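Local atomic coordinates of LEOA (Escherichia coli, PDB entry 4AUR), a protein that is a bacterial dynamin that probably binds and hydrolyses GTP, with a GTPase domain joined to a long helical domain. Residues L343-M355 / R492-A504. Residues are numbered along the deposited sequence; the frame is centred on the assembly and turned at random.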
ATOM      1  N   LEU A 343      49.251  41.176  35.421  1.00 36.41           N
ATOM      2  CA  LEU A 343      50.408  40.785  36.201  1.00 37.84           C
ATOM      3  C   LEU A 343      51.611  41.597  35.839  1.00 42.19           C
ATOM      4  O   LEU A 343      52.298  42.088  36.721  1.00 47.46           O
ATOM      5  CB  LEU A 343      50.744  39.313  35.997  1.00 36.35           C
ATOM      6  CG  LEU A 343      51.996  38.802  36.719  1.00 37.28           C
ATOM      7  CD1 LEU A 343      52.021  39.140  38.206  1.00 38.47           C
ATOM      8  CD2 LEU A 343      52.103  37.299  36.554  1.00 38.94           C
ATOM      9  N   ARG A 344      51.883  41.744  34.547  1.00 46.71           N
ATOM     10  CA  ARG A 344      53.195  42.241  34.137  1.00 51.32           C
ATOM     11  C   ARG A 344      53.551  43.654  34.637  1.00 50.72           C
ATOM     12  O   ARG A 344      54.733  43.940  34.816  1.00 53.04           O
ATOM     13  CB  ARG A 344      53.425  42.083  32.625  1.00 54.27           C
ATOM     14  CG  ARG A 344      52.660  43.027  31.696  1.00 59.53           C
ATOM     15  CD  ARG A 344      53.084  42.805  30.230  1.00 63.51           C
ATOM     16  NE  ARG A 344      53.004  41.385  29.816  1.00 65.08           N
ATOM     17  CZ  ARG A 344      51.952  40.794  29.228  1.00 59.93           C
ATOM     18  NH1 ARG A 344      50.835  41.472  28.933  1.00 56.68           N
ATOM     19  NH2 ARG A 344      52.024  39.501  28.927  1.00 57.97           N
ATOM     20  N   PRO A 345      52.551  44.519  34.903  1.00 47.39           N
ATOM     21  CA  PRO A 345      52.908  45.849  35.384  1.00 47.20           C
ATOM     22  C   PRO A 345      53.017  46.005  36.903  1.00 42.19           C
ATOM     23  O   PRO A 345      53.317  47.073  37.378  1.00 44.62           O
ATOM     24  CB  PRO A 345      51.769  46.738  34.841  1.00 48.26           C
ATOM     25  CG  PRO A 345      50.776  45.833  34.174  1.00 47.60           C
ATOM     26  CD  PRO A 345      51.118  44.437  34.584  1.00 48.51           C
ATOM     27  N   LEU A 346      52.800  44.952  37.661  1.00 40.42           N
ATOM     28  CA  LEU A 346      52.618  45.101  39.101  1.00 40.89           C
ATOM     29  C   LEU A 346      53.917  45.291  39.878  1.00 41.53           C
ATOM     30  O   LEU A 346      54.863  44.558  39.656  1.00 40.40           O
ATOM     31  CB  LEU A 346      51.900  43.866  39.656  1.00 39.64           C
ATOM     32  CG  LEU A 346      50.515  43.500  39.130  1.00 38.55           C
ATOM     33  CD1 LEU A 346      49.961  42.358  39.956  1.00 39.41           C
ATOM     34  CD2 LEU A 346      49.547  44.673  39.147  1.00 39.44           C
ATOM     35  N   ASP A 347      53.936  46.243  40.819  1.00 46.73           N
ATOM     36  CA  ASP A 347      55.076  46.420  41.741  1.00 47.86           C
ATOM     37  C   ASP A 347      54.799  45.605  42.990  1.00 46.05           C
ATOM     38  O   ASP A 347      53.660  45.257  43.243  1.00 50.15           O
ATOM     39  CB  ASP A 347      55.400  47.924  42.011  1.00 53.44           C
ATOM     40  CG  ASP A 347      54.426  48.628  43.011  1.00 59.06           C
ATOM     41  OD1 ASP A 347      54.461  48.340  44.238  1.00 64.43           O
ATOM     42  OD2 ASP A 347      53.670  49.534  42.579  1.00 57.30           O
ATOM     43  N   LEU A 348      55.825  45.283  43.769  1.00 45.32           N
ATOM     44  CA  LEU A 348      55.673  44.306  44.861  1.00 44.04           C
ATOM     45  C   LEU A 348      54.540  44.544  45.856  1.00 41.17           C
ATOM     46  O   LEU A 348      54.104  43.614  46.520  1.00 40.92           O
ATOM     47  CB  LEU A 348      56.959  44.176  45.670  1.00 47.01           C
ATOM     48  CG  LEU A 348      58.180  43.603  44.957  1.00 48.91           C
ATOM     49  CD1 LEU A 348      59.239  44.695  44.775  1.00 51.71           C
ATOM     50  CD2 LEU A 348      58.737  42.425  45.739  1.00 47.35           C
ATOM     51  N   ASP A 349      54.092  45.781  46.004  1.00 41.97           N
ATOM     52  CA  ASP A 349      52.981  46.066  46.903  1.00 43.53           C
ATOM     53  C   ASP A 349      51.688  45.514  46.302  1.00 40.33           C
ATOM     54  O   ASP A 349      50.794  45.072  47.021  1.00 36.89           O
ATOM     55  CB  ASP A 349      52.851  47.576  47.160  1.00 46.13           C
ATOM     56  CG  ASP A 349      53.962  48.123  48.053  1.00 50.39           C
ATOM     57  OD1 ASP A 349      54.215  47.540  49.133  1.00 48.99           O
ATOM     58  OD2 ASP A 349      54.583  49.139  47.663  1.00 56.30           O
ATOM     59  N   ASP A 350      51.631  45.516  44.974  1.00 36.29           N
ATOM     60  CA  ASP A 350      50.445  45.151  44.238  1.00 35.65           C
ATOM     61  C   ASP A 350      50.107  43.685  44.252  1.00 33.11           C
ATOM     62  O   ASP A 350      49.023  43.316  43.816  1.00 31.53           O
ATOM     63  CB  ASP A 350      50.618  45.532  42.784  1.00 37.38           C
ATOM     64  CG  ASP A 350      50.752  47.007  42.587  1.00 38.69           C
ATOM     65  OD1 ASP A 350      49.777  47.742  42.870  1.00 38.07           O
ATOM     66  OD2 ASP A 350      51.836  47.416  42.140  1.00 42.13           O
ATOM     67  N   ILE A 351      51.023  42.872  44.751  1.00 31.62           N
ATOM     68  CA  ILE A 351      51.013  41.427  44.547  1.00 31.89           C
ATOM     69  C   ILE A 351      49.926  40.747  45.333  1.00 30.82           C
ATOM     70  O   ILE A 351      49.191  39.940  44.790  1.00 33.20           O
ATOM     71  CB  ILE A 351      52.359  40.795  44.975  1.00 32.60           C
ATOM     72  CG1 ILE A 351      53.503  41.290  44.103  1.00 34.46           C
ATOM     73  CG2 ILE A 351      52.326  39.299  44.846  1.00 33.61           C
ATOM     74  CD1 ILE A 351      53.417  40.847  42.655  1.00 35.68           C
ATOM     75  N   ARG A 352      49.842  41.053  46.616  1.00 29.24           N
ATOM     76  CA  ARG A 352      48.878  40.428  47.482  1.00 27.90           C
ATOM     77  C   ARG A 352      47.497  40.796  47.011  1.00 27.37           C
ATOM     78  O   ARG A 352      46.673  39.925  46.797  1.00 28.99           O
ATOM     79  CB  ARG A 352      49.126  40.820  48.943  1.00 28.62           C
ATOM     80  CG  ARG A 352      48.029  40.466  49.934  1.00 29.10           C
ATOM     81  CD  ARG A 352      47.624  38.996  49.940  1.00 29.17           C
ATOM     82  NE  ARG A 352      46.574  38.822  50.942  1.00 30.22           N
ATOM     83  CZ  ARG A 352      46.766  38.563  52.239  1.00 29.60           C
ATOM     84  NH1 ARG A 352      47.984  38.397  52.741  1.00 29.92           N
ATOM     85  NH2 ARG A 352      45.716  38.452  53.041  1.00 29.62           N
ATOM     86  N   PRO A 353      47.225  42.084  46.800  1.00 27.98           N
ATOM     87  CA  PRO A 353      45.882  42.341  46.265  1.00 26.29           C
ATOM     88  C   PRO A 353      45.574  41.478  45.062  1.00 24.89           C
ATOM     89  O   PRO A 353      44.448  41.038  44.914  1.00 27.12           O
ATOM     90  CB  PRO A 353      45.935  43.805  45.852  1.00 26.96           C
ATOM     91  CG  PRO A 353      46.997  44.404  46.683  1.00 27.65           C
ATOM     92  CD  PRO A 353      47.970  43.322  47.057  1.00 27.39           C
ATOM     93  N   PHE A 354      46.567  41.241  44.214  1.00 24.49           N
ATOM     94  CA  PHE A 354      46.373  40.490  42.995  1.00 25.32           C
ATOM     95  C   PHE A 354      46.028  39.046  43.272  1.00 26.38           C
ATOM     96  O   PHE A 354      45.070  38.554  42.735  1.00 28.38           O
ATOM     97  CB  PHE A 354      47.596  40.552  42.103  1.00 25.92           C
ATOM     98  CG  PHE A 354      47.500  39.665  40.887  1.00 25.96           C
ATOM     99  CD1 PHE A 354      46.707  40.027  39.815  1.00 24.55           C
ATOM    100  CD2 PHE A 354      48.204  38.468  40.821  1.00 25.46           C
ATOM    101  CE1 PHE A 354      46.622  39.229  38.698  1.00 24.40           C
ATOM    102  CE2 PHE A 354      48.104  37.653  39.708  1.00 26.37           C
ATOM    103  CZ  PHE A 354      47.311  38.037  38.640  1.00 25.21           C
HETATM  104  N   MSE A 355      46.801  38.382  44.119  1.00 27.93           N
HETATM  105  CA  MSE A 355      46.543  37.004  44.483  1.00 28.00           C
HETATM  106  C   MSE A 355      45.180  36.847  45.123  1.00 29.07           C
HETATM  107  O   MSE A 355      44.471  35.869  44.871  1.00 28.10           O
HETATM  108  CB  MSE A 355      47.603  36.550  45.476  1.00 28.82           C
HETATM  109  CG  MSE A 355      49.008  36.557  44.900  1.00 31.64           C
HETATM  110 SE   MSE A 355      50.434  36.223  46.254  0.98 38.57          SE
HETATM  111  CE  MSE A 355      49.413  35.248  47.621  1.00 36.50           C
ATOM    112  N   ARG A 492      66.030  43.757  44.615  1.00 88.66           N
ATOM    113  CA  ARG A 492      64.575  43.768  44.865  1.00 86.88           C
ATOM    114  C   ARG A 492      63.755  43.630  43.570  1.00 84.17           C
ATOM    115  O   ARG A 492      62.796  42.859  43.510  1.00 74.50           O
ATOM    116  CB  ARG A 492      64.198  45.074  45.571  1.00 87.43           C
ATOM    117  CG  ARG A 492      63.130  44.956  46.645  1.00 87.69           C
ATOM    118  CD  ARG A 492      63.265  46.088  47.657  1.00 88.50           C
ATOM    119  NE  ARG A 492      63.125  47.408  47.035  1.00 88.11           N
ATOM    120  CZ  ARG A 492      63.510  48.559  47.589  1.00 85.61           C
ATOM    121  NH1 ARG A 492      64.071  48.582  48.791  1.00 85.41           N
ATOM    122  NH2 ARG A 492      63.332  49.702  46.933  1.00 85.00           N
ATOM    123  N   GLU A 493      64.138  44.380  42.539  1.00 82.74           N
ATOM    124  CA  GLU A 493      63.503  44.265  41.231  1.00 81.01           C
ATOM    125  C   GLU A 493      63.769  42.896  40.619  1.00 77.24           C
ATOM    126  O   GLU A 493      63.052  42.479  39.709  1.00 74.01           O
ATOM    127  CB  GLU A 493      63.982  45.368  40.287  1.00 87.79           C
ATOM    128  CG  GLU A 493      63.510  46.758  40.687  1.00 96.95           C
ATOM    129  CD  GLU A 493      64.366  47.869  40.094  1.00106.09           C
ATOM    130  OE1 GLU A 493      64.825  47.728  38.936  1.00112.96           O
ATOM    131  OE2 GLU A 493      64.578  48.887  40.790  1.00108.84           O
ATOM    132  N   GLN A 494      64.796  42.203  41.114  1.00 74.29           N
ATOM    133  CA  GLN A 494      65.054  40.813  40.721  1.00 73.75           C
ATOM    134  C   GLN A 494      64.187  39.874  41.522  1.00 67.53           C
ATOM    135  O   GLN A 494      63.731  38.850  41.017  1.00 72.80           O
ATOM    136  CB  GLN A 494      66.526  40.427  40.929  1.00 77.64           C
ATOM    137  CG  GLN A 494      66.932  39.110  40.270  1.00 79.13           C
ATOM    138  CD  GLN A 494      66.717  39.092  38.754  1.00 80.60           C
ATOM    139  OE1 GLN A 494      66.595  38.024  38.152  1.00 78.52           O
ATOM    140  NE2 GLN A 494      66.674  40.274  38.132  1.00 76.43           N
ATOM    141  N   GLU A 495      63.977  40.216  42.782  1.00 61.72           N
ATOM    142  CA  GLU A 495      63.090  39.444  43.639  1.00 58.51           C
ATOM    143  C   GLU A 495      61.651  39.484  43.083  1.00 57.84           C
ATOM    144  O   GLU A 495      60.945  38.467  43.073  1.00 55.56           O
ATOM    145  CB  GLU A 495      63.166  39.985  45.062  1.00 56.20           C
ATOM    146  CG  GLU A 495      62.591  39.070  46.117  1.00 56.14           C
ATOM    147  CD  GLU A 495      63.554  38.046  46.678  1.00 55.21           C
ATOM    148  OE1 GLU A 495      64.666  37.882  46.139  1.00 61.53           O
ATOM    149  OE2 GLU A 495      63.180  37.402  47.680  1.00 52.01           O
ATOM    150  N   LEU A 496      61.240  40.654  42.597  1.00 56.73           N
ATOM    151  CA  LEU A 496      59.975  40.801  41.869  1.00 56.77           C
ATOM    152  C   LEU A 496      59.889  39.882  40.640  1.00 59.37           C
ATOM    153  O   LEU A 496      58.868  39.243  40.419  1.00 59.97           O
ATOM    154  CB  LEU A 496      59.773  42.262  41.433  1.00 53.34           C
ATOM    155  CG  LEU A 496      58.508  42.701  40.683  1.00 49.18           C
ATOM    156  CD1 LEU A 496      57.256  42.564  41.529  1.00 49.68           C
ATOM    157  CD2 LEU A 496      58.644  44.147  40.235  1.00 50.34           C
ATOM    158  N   LYS A 497      60.953  39.811  39.850  1.00 62.80           N
ATOM    159  CA  LYS A 497      60.922  39.027  38.614  1.00 66.13           C
ATOM    160  C   LYS A 497      60.642  37.549  38.871  1.00 64.18           C
ATOM    161  O   LYS A 497      59.872  36.930  38.146  1.00 64.47           O
ATOM    162  CB  LYS A 497      62.239  39.160  37.846  1.00 71.83           C
ATOM    163  CG  LYS A 497      62.187  38.692  36.396  1.00 76.04           C
ATOM    164  CD  LYS A 497      61.129  39.424  35.569  1.00 81.17           C
ATOM    165  CE  LYS A 497      61.231  40.944  35.692  1.00 82.91           C
ATOM    166  NZ  LYS A 497      60.349  41.666  34.728  1.00 82.09           N
ATOM    167  N   GLU A 498      61.260  36.987  39.899  1.00 62.55           N
ATOM    168  CA  GLU A 498      61.101  35.567  40.166  1.00 65.97           C
ATOM    169  C   GLU A 498      59.772  35.258  40.859  1.00 60.26           C
ATOM    170  O   GLU A 498      59.360  34.105  40.930  1.00 61.16           O
ATOM    171  CB  GLU A 498      62.310  35.001  40.942  1.00 73.54           C
ATOM    172  CG  GLU A 498      62.510  35.500  42.371  1.00 78.46           C
ATOM    173  CD  GLU A 498      63.724  34.860  43.063  1.00 85.68           C
ATOM    174  OE1 GLU A 498      64.771  34.680  42.393  1.00 84.66           O
ATOM    175  OE2 GLU A 498      63.637  34.543  44.279  1.00 76.21           O
ATOM    176  N   VAL A 499      59.098  36.278  41.366  1.00 54.20           N
ATOM    177  CA  VAL A 499      57.774  36.089  41.957  1.00 50.08           C
ATOM    178  C   VAL A 499      56.722  36.103  40.858  1.00 47.25           C
ATOM    179  O   VAL A 499      55.759  35.346  40.895  1.00 47.66           O
ATOM    180  CB  VAL A 499      57.464  37.186  42.995  1.00 50.03           C
ATOM    181  CG1 VAL A 499      55.992  37.165  43.410  1.00 49.05           C
ATOM    182  CG2 VAL A 499      58.382  37.035  44.199  1.00 51.10           C
ATOM    183  N   LYS A 500      56.908  36.976  39.879  1.00 42.78           N
ATOM    184  CA  LYS A 500      56.047  36.999  38.718  1.00 40.58           C
ATOM    185  C   LYS A 500      56.225  35.745  37.880  1.00 41.22           C
ATOM    186  O   LYS A 500      55.274  35.155  37.413  1.00 44.32           O
ATOM    187  CB  LYS A 500      56.314  38.241  37.902  1.00 37.63           C
ATOM    188  CG  LYS A 500      55.852  39.485  38.628  1.00 36.22           C
ATOM    189  CD  LYS A 500      56.248  40.709  37.853  1.00 37.10           C
ATOM    190  CE  LYS A 500      55.326  41.879  38.123  1.00 37.29           C
ATOM    191  NZ  LYS A 500      55.686  43.024  37.236  1.00 37.27           N
ATOM    192  N   ALA A 501      57.451  35.309  37.715  1.00 44.59           N
ATOM    193  CA  ALA A 501      57.684  34.042  37.070  1.00 44.19           C
ATOM    194  C   ALA A 501      56.834  32.979  37.762  1.00 43.78           C
ATOM    195  O   ALA A 501      56.251  32.100  37.110  1.00 37.80           O
ATOM    196  CB  ALA A 501      59.157  33.696  37.154  1.00 45.26           C
ATOM    197  N   SER A 502      56.747  33.096  39.089  1.00 44.27           N
ATOM    198  CA  SER A 502      56.017  32.128  39.921  1.00 43.53           C
ATOM    199  C   SER A 502      54.512  32.156  39.696  1.00 41.06           C
ATOM    200  O   SER A 502      53.849  31.114  39.682  1.00 43.19           O
ATOM    201  CB  SER A 502      56.311  32.364  41.395  1.00 41.85           C
ATOM    202  OG  SER A 502      55.797  31.325  42.196  1.00 43.47           O
ATOM    203  N   LEU A 503      53.969  33.339  39.503  1.00 37.84           N
ATOM    204  CA  LEU A 503      52.534  33.443  39.372  1.00 38.62           C
ATOM    205  C   LEU A 503      52.090  33.067  37.990  1.00 35.82           C
ATOM    206  O   LEU A 503      51.075  32.426  37.834  1.00 38.86           O
ATOM    207  CB  LEU A 503      52.054  34.846  39.733  1.00 40.13           C
ATOM    208  CG  LEU A 503      52.228  35.213  41.212  1.00 37.61           C
ATOM    209  CD1 LEU A 503      51.760  36.644  41.432  1.00 37.17           C
ATOM    210  CD2 LEU A 503      51.493  34.244  42.123  1.00 36.69           C
ATOM    211  N   ALA A 504      52.846  33.466  36.985  1.00 35.03           N
ATOM    212  CA  ALA A 504      52.591  33.021  35.621  1.00 34.26           C
ATOM    213  C   ALA A 504      52.477  31.504  35.516  1.00 34.62           C
ATOM    214  O   ALA A 504      51.567  31.004  34.918  1.00 32.57           O
ATOM    215  CB  ALA A 504      53.684  33.518  34.704  1.00 33.79           C
TER
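Lys500 reaches from helix 489-518 to the turn that ends helix 275-343. Its CG stands anti to the carbonyl carbon (chi1 -69°). The chain runs extended beyond CG and slides past Leu343 in the opposite direction, which carries NZ to the turn. The ammonium NZ donates to Arg344 O at 2.8 Å. It comes from above the carbonyl plane, 66° out of it, rather than along a lone pair. A second, weak bond goes from Lys500 NZ to Leu346 O at 3.0 Å.

Apolar groups pack on both sides of this lysine along the helix. Leu503 is a knob in a hole formed by Leu343, Ile351, Phe354 and Met355. Leu503 CD1 lies 4.0 Å from Phe354 CD2 and meets the ring obliquely. Leu343 CD2 touches Leu503 CB at 4.0 Å. One turn before Lys500, Leu496 CD1 meets Leu348 CG at 3.7 Å.

Behind this layer, a type I turn from Leu343 to Leu346 carries Arg344 O and ends at Leu346, the second acceptor. Asp347 OD1 accepts from Asp349 N in an Asx turn, and Asp350 OD2 accepts from Asp347 N. These bonds probably help to hold the link into helix 351-359.

The contact joins the link between helices 275-343 and 351-359 to helix 489-518, within the dynamin-like helical domain. Two carbonyl dipoles, one only weakly bonded, probably help to offset the lysine's charge amid mainly apolar packing.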